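PDB 2ICS: deacetylase EF_0837 from Enterococcus faecalis, which is a two-zinc amidohydrolase-superfamily enzyme, crystallised with adenine, that deacetylates acetyl-(R)-mandelate in vitro with very low efficiency. Local coordinates for residues Q337-T342 against K354-P359. Numbering follows the deposited sequence.
Sequences QAEEKT and KEQIRP
Q337 and Q356 form an antiparallel hydrogen-bonded pair, each backbone N 2.9 Å from the other's O, and A338 and E355 follow as a non-hydrogen-bonded pair. E339 N reaches K354 O (2.9 Å) less straight, at 138°. Here the hairpin bends: 339-342 leaves the line of 355-359 and pairs on with the residues before K354, K341 with A353. The Q356 side chain reaches across to the backbone of E339. Its CG lies anti to its own carbonyl carbon (chi1 -68°), and the extended chain carries NE2 to E339 O, 3.0 Å away, along a nearly straight N-H but from above the carbonyl plane. K341 crosses the same side chain, CD against Q356 CD at 3.9 Å, on its way to a salt bridge with E291 of helix 286-296. The amide's OE1 accepts R358 NH2 at 2.8 Å, which helps fix how the amide is turned. E339 OE2 comes to the guanidinium edge in its plane, a long salt bridge of 3.5 Å to the same NH2, while Q337 NE2 lies over one guanidinium face, 3.6 Å from NH1. On the face E355 shares with A338, its OE1 forms a salt bridge with R294. This is a bent beta hairpin, strands 331-344 and 350-364, at the protein surface away from the zinc site.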
ATOM      1  N   GLN A 337     -19.215  -3.593 -10.760  1.00 41.34           N
ATOM      2  CA  GLN A 337     -20.575  -3.300 -11.183  1.00 44.58           C
ATOM      3  C   GLN A 337     -20.931  -1.823 -11.280  1.00 45.26           C
ATOM      4  O   GLN A 337     -20.424  -0.985 -10.531  1.00 44.65           O
ATOM      5  CB  GLN A 337     -21.553  -4.013 -10.247  1.00 46.38           C
ATOM      6  CG  GLN A 337     -21.480  -5.530 -10.367  1.00 50.47           C
ATOM      7  CD  GLN A 337     -22.266  -6.254  -9.294  1.00 53.72           C
ATOM      8  OE1 GLN A 337     -22.394  -7.479  -9.330  1.00 56.56           O
ATOM      9  NE2 GLN A 337     -22.792  -5.505  -8.329  1.00 55.20           N
ATOM     10  N   ALA A 338     -21.813  -1.517 -12.223  1.00 46.00           N
ATOM     11  CA  ALA A 338     -22.261  -0.153 -12.440  1.00 46.83           C
ATOM     12  C   ALA A 338     -23.304   0.203 -11.391  1.00 47.61           C
ATOM     13  O   ALA A 338     -24.416  -0.322 -11.398  1.00 48.65           O
ATOM     14  CB  ALA A 338     -22.844  -0.016 -13.838  1.00 47.19           C
ATOM     15  N   GLU A 339     -22.930   1.089 -10.477  1.00 47.75           N
ATOM     16  CA  GLU A 339     -23.827   1.525  -9.422  1.00 48.01           C
ATOM     17  C   GLU A 339     -23.236   2.770  -8.779  1.00 47.93           C
ATOM     18  O   GLU A 339     -22.085   2.770  -8.341  1.00 47.42           O
ATOM     19  CB  GLU A 339     -23.999   0.418  -8.379  1.00 51.22           C
ATOM     20  CG  GLU A 339     -25.118   0.685  -7.384  1.00 55.49           C
ATOM     21  CD  GLU A 339     -25.443  -0.528  -6.531  1.00 59.20           C
ATOM     22  OE1 GLU A 339     -25.702  -1.607  -7.108  1.00 61.88           O
ATOM     23  OE2 GLU A 339     -25.447  -0.402  -5.287  1.00 59.82           O
ATOM     24  N   GLU A 340     -24.024   3.836  -8.737  1.00 46.69           N
ATOM     25  CA  GLU A 340     -23.557   5.084  -8.160  1.00 45.62           C
ATOM     26  C   GLU A 340     -23.216   4.948  -6.684  1.00 43.81           C
ATOM     27  O   GLU A 340     -23.808   4.142  -5.965  1.00 43.10           O
ATOM     28  CB  GLU A 340     -24.596   6.186  -8.379  1.00 46.29           C
ATOM     29  CG  GLU A 340     -24.688   6.608  -9.839  1.00 48.53           C
ATOM     30  CD  GLU A 340     -25.544   7.840 -10.055  1.00 49.73           C
ATOM     31  OE1 GLU A 340     -25.529   8.372 -11.184  1.00 50.16           O
ATOM     32  OE2 GLU A 340     -26.232   8.274  -9.104  1.00 51.61           O
ATOM     33  N   LYS A 341     -22.246   5.744  -6.249  1.00 41.91           N
ATOM     34  CA  LYS A 341     -21.778   5.731  -4.869  1.00 40.64           C
ATOM     35  C   LYS A 341     -21.069   7.052  -4.604  1.00 39.69           C
ATOM     36  O   LYS A 341     -20.326   7.542  -5.458  1.00 38.74           O
ATOM     37  CB  LYS A 341     -20.802   4.569  -4.678  1.00 41.29           C
ATOM     38  CG  LYS A 341     -20.186   4.434  -3.298  1.00 41.34           C
ATOM     39  CD  LYS A 341     -19.144   3.321  -3.323  1.00 40.38           C
ATOM     40  CE  LYS A 341     -18.516   3.081  -1.963  1.00 42.22           C
ATOM     41  NZ  LYS A 341     -17.474   2.008  -2.028  1.00 41.13           N
ATOM     42  N   THR A 342     -21.310   7.636  -3.435  1.00 37.69           N
ATOM     43  CA  THR A 342     -20.671   8.896  -3.083  1.00 36.50           C
ATOM     44  C   THR A 342     -19.302   8.619  -2.481  1.00 35.50           C
ATOM     45  O   THR A 342     -19.149   7.731  -1.641  1.00 36.63           O
ATOM     46  CB  THR A 342     -21.508   9.694  -2.068  1.00 37.66           C
ATOM     47  OG1 THR A 342     -22.753  10.070  -2.669  1.00 40.48           O
ATOM     48  CG2 THR A 342     -20.765  10.954  -1.642  1.00 37.80           C
ATOM     49  N   LYS A 354     -19.383   5.788 -10.567  1.00 39.43           N
ATOM     50  CA  LYS A 354     -20.353   5.056 -11.367  1.00 40.31           C
ATOM     51  C   LYS A 354     -20.064   3.559 -11.325  1.00 39.05           C
ATOM     52  O   LYS A 354     -20.905   2.750 -11.719  1.00 38.51           O
ATOM     53  CB  LYS A 354     -20.307   5.525 -12.823  1.00 44.21           C
ATOM     54  CG  LYS A 354     -20.615   6.999 -13.037  1.00 48.68           C
ATOM     55  CD  LYS A 354     -20.431   7.372 -14.506  1.00 53.04           C
ATOM     56  CE  LYS A 354     -20.829   8.816 -14.774  1.00 55.44           C
ATOM     57  NZ  LYS A 354     -22.268   9.058 -14.459  1.00 57.70           N
ATOM     58  N   GLU A 355     -18.875   3.191 -10.850  1.00 35.31           N
ATOM     59  CA  GLU A 355     -18.503   1.781 -10.793  1.00 34.92           C
ATOM     60  C   GLU A 355     -17.918   1.378  -9.437  1.00 34.74           C
ATOM     61  O   GLU A 355     -17.118   2.107  -8.845  1.00 32.37           O
ATOM     62  CB  GLU A 355     -17.508   1.471 -11.916  1.00 37.07           C
ATOM     63  CG  GLU A 355     -17.906   2.082 -13.262  1.00 40.43           C
ATOM     64  CD  GLU A 355     -16.981   1.687 -14.401  1.00 43.15           C
ATOM     65  OE1 GLU A 355     -15.758   1.903 -14.296  1.00 45.69           O
ATOM     66  OE2 GLU A 355     -17.482   1.160 -15.412  1.00 46.26           O
ATOM     67  N   GLN A 356     -18.324   0.207  -8.957  1.00 33.56           N
ATOM     68  CA  GLN A 356     -17.869  -0.310  -7.673  1.00 33.99           C
ATOM     69  C   GLN A 356     -17.173  -1.661  -7.819  1.00 34.16           C
ATOM     70  O   GLN A 356     -17.654  -2.543  -8.537  1.00 33.97           O
ATOM     71  CB  GLN A 356     -19.059  -0.465  -6.720  1.00 34.56           C
ATOM     72  CG  GLN A 356     -19.693   0.838  -6.258  1.00 34.41           C
ATOM     73  CD  GLN A 356     -20.942   0.608  -5.418  1.00 34.77           C
ATOM     74  OE1 GLN A 356     -20.938  -0.203  -4.493  1.00 34.98           O
ATOM     75  NE2 GLN A 356     -22.013   1.328  -5.736  1.00 34.95           N
ATOM     76  N   ILE A 357     -16.039  -1.822  -7.139  1.00 30.93           N
ATOM     77  CA  ILE A 357     -15.310  -3.081  -7.191  1.00 30.90           C
ATOM     78  C   ILE A 357     -15.520  -3.774  -5.844  1.00 32.12           C
ATOM     79  O   ILE A 357     -15.419  -3.139  -4.793  1.00 28.86           O
ATOM     80  CB  ILE A 357     -13.799  -2.852  -7.486  1.00 29.84           C
ATOM     81  CG1 ILE A 357     -13.084  -4.199  -7.601  1.00 28.94           C
ATOM     82  CG2 ILE A 357     -13.169  -1.966  -6.412  1.00 26.16           C
ATOM     83  CD1 ILE A 357     -11.694  -4.110  -8.217  1.00 24.97           C
ATOM     84  N   ARG A 358     -15.835  -5.069  -5.880  1.00 32.86           N
ATOM     85  CA  ARG A 358     -16.106  -5.822  -4.656  1.00 34.36           C
ATOM     86  C   ARG A 358     -15.521  -7.228  -4.616  1.00 33.05           C
ATOM     87  O   ARG A 358     -15.837  -8.063  -5.457  1.00 33.19           O
ATOM     88  CB  ARG A 358     -17.619  -5.947  -4.448  1.00 37.84           C
ATOM     89  CG  ARG A 358     -18.376  -4.639  -4.488  1.00 43.27           C
ATOM     90  CD  ARG A 358     -19.870  -4.886  -4.562  1.00 47.73           C
ATOM     91  NE  ARG A 358     -20.621  -3.641  -4.691  1.00 53.16           N
ATOM     92  CZ  ARG A 358     -21.943  -3.579  -4.820  1.00 54.81           C
ATOM     93  NH1 ARG A 358     -22.661  -4.696  -4.838  1.00 54.94           N
ATOM     94  NH2 ARG A 358     -22.547  -2.401  -4.924  1.00 55.51           N
ATOM     95  N   PRO A 359     -14.676  -7.515  -3.618  1.00 32.66           N
ATOM     96  CA  PRO A 359     -14.089  -8.854  -3.519  1.00 32.58           C
ATOM     97  C   PRO A 359     -15.147  -9.825  -2.996  1.00 32.21           C
ATOM     98  O   PRO A 359     -15.894  -9.486  -2.082  1.00 31.46           O
ATOM     99  CB  PRO A 359     -12.955  -8.655  -2.519  1.00 33.23           C
ATOM    100  CG  PRO A 359     -13.516  -7.618  -1.600  1.00 33.79           C
ATOM    101  CD  PRO A 359     -14.150  -6.630  -2.563  1.00 31.86           C
TER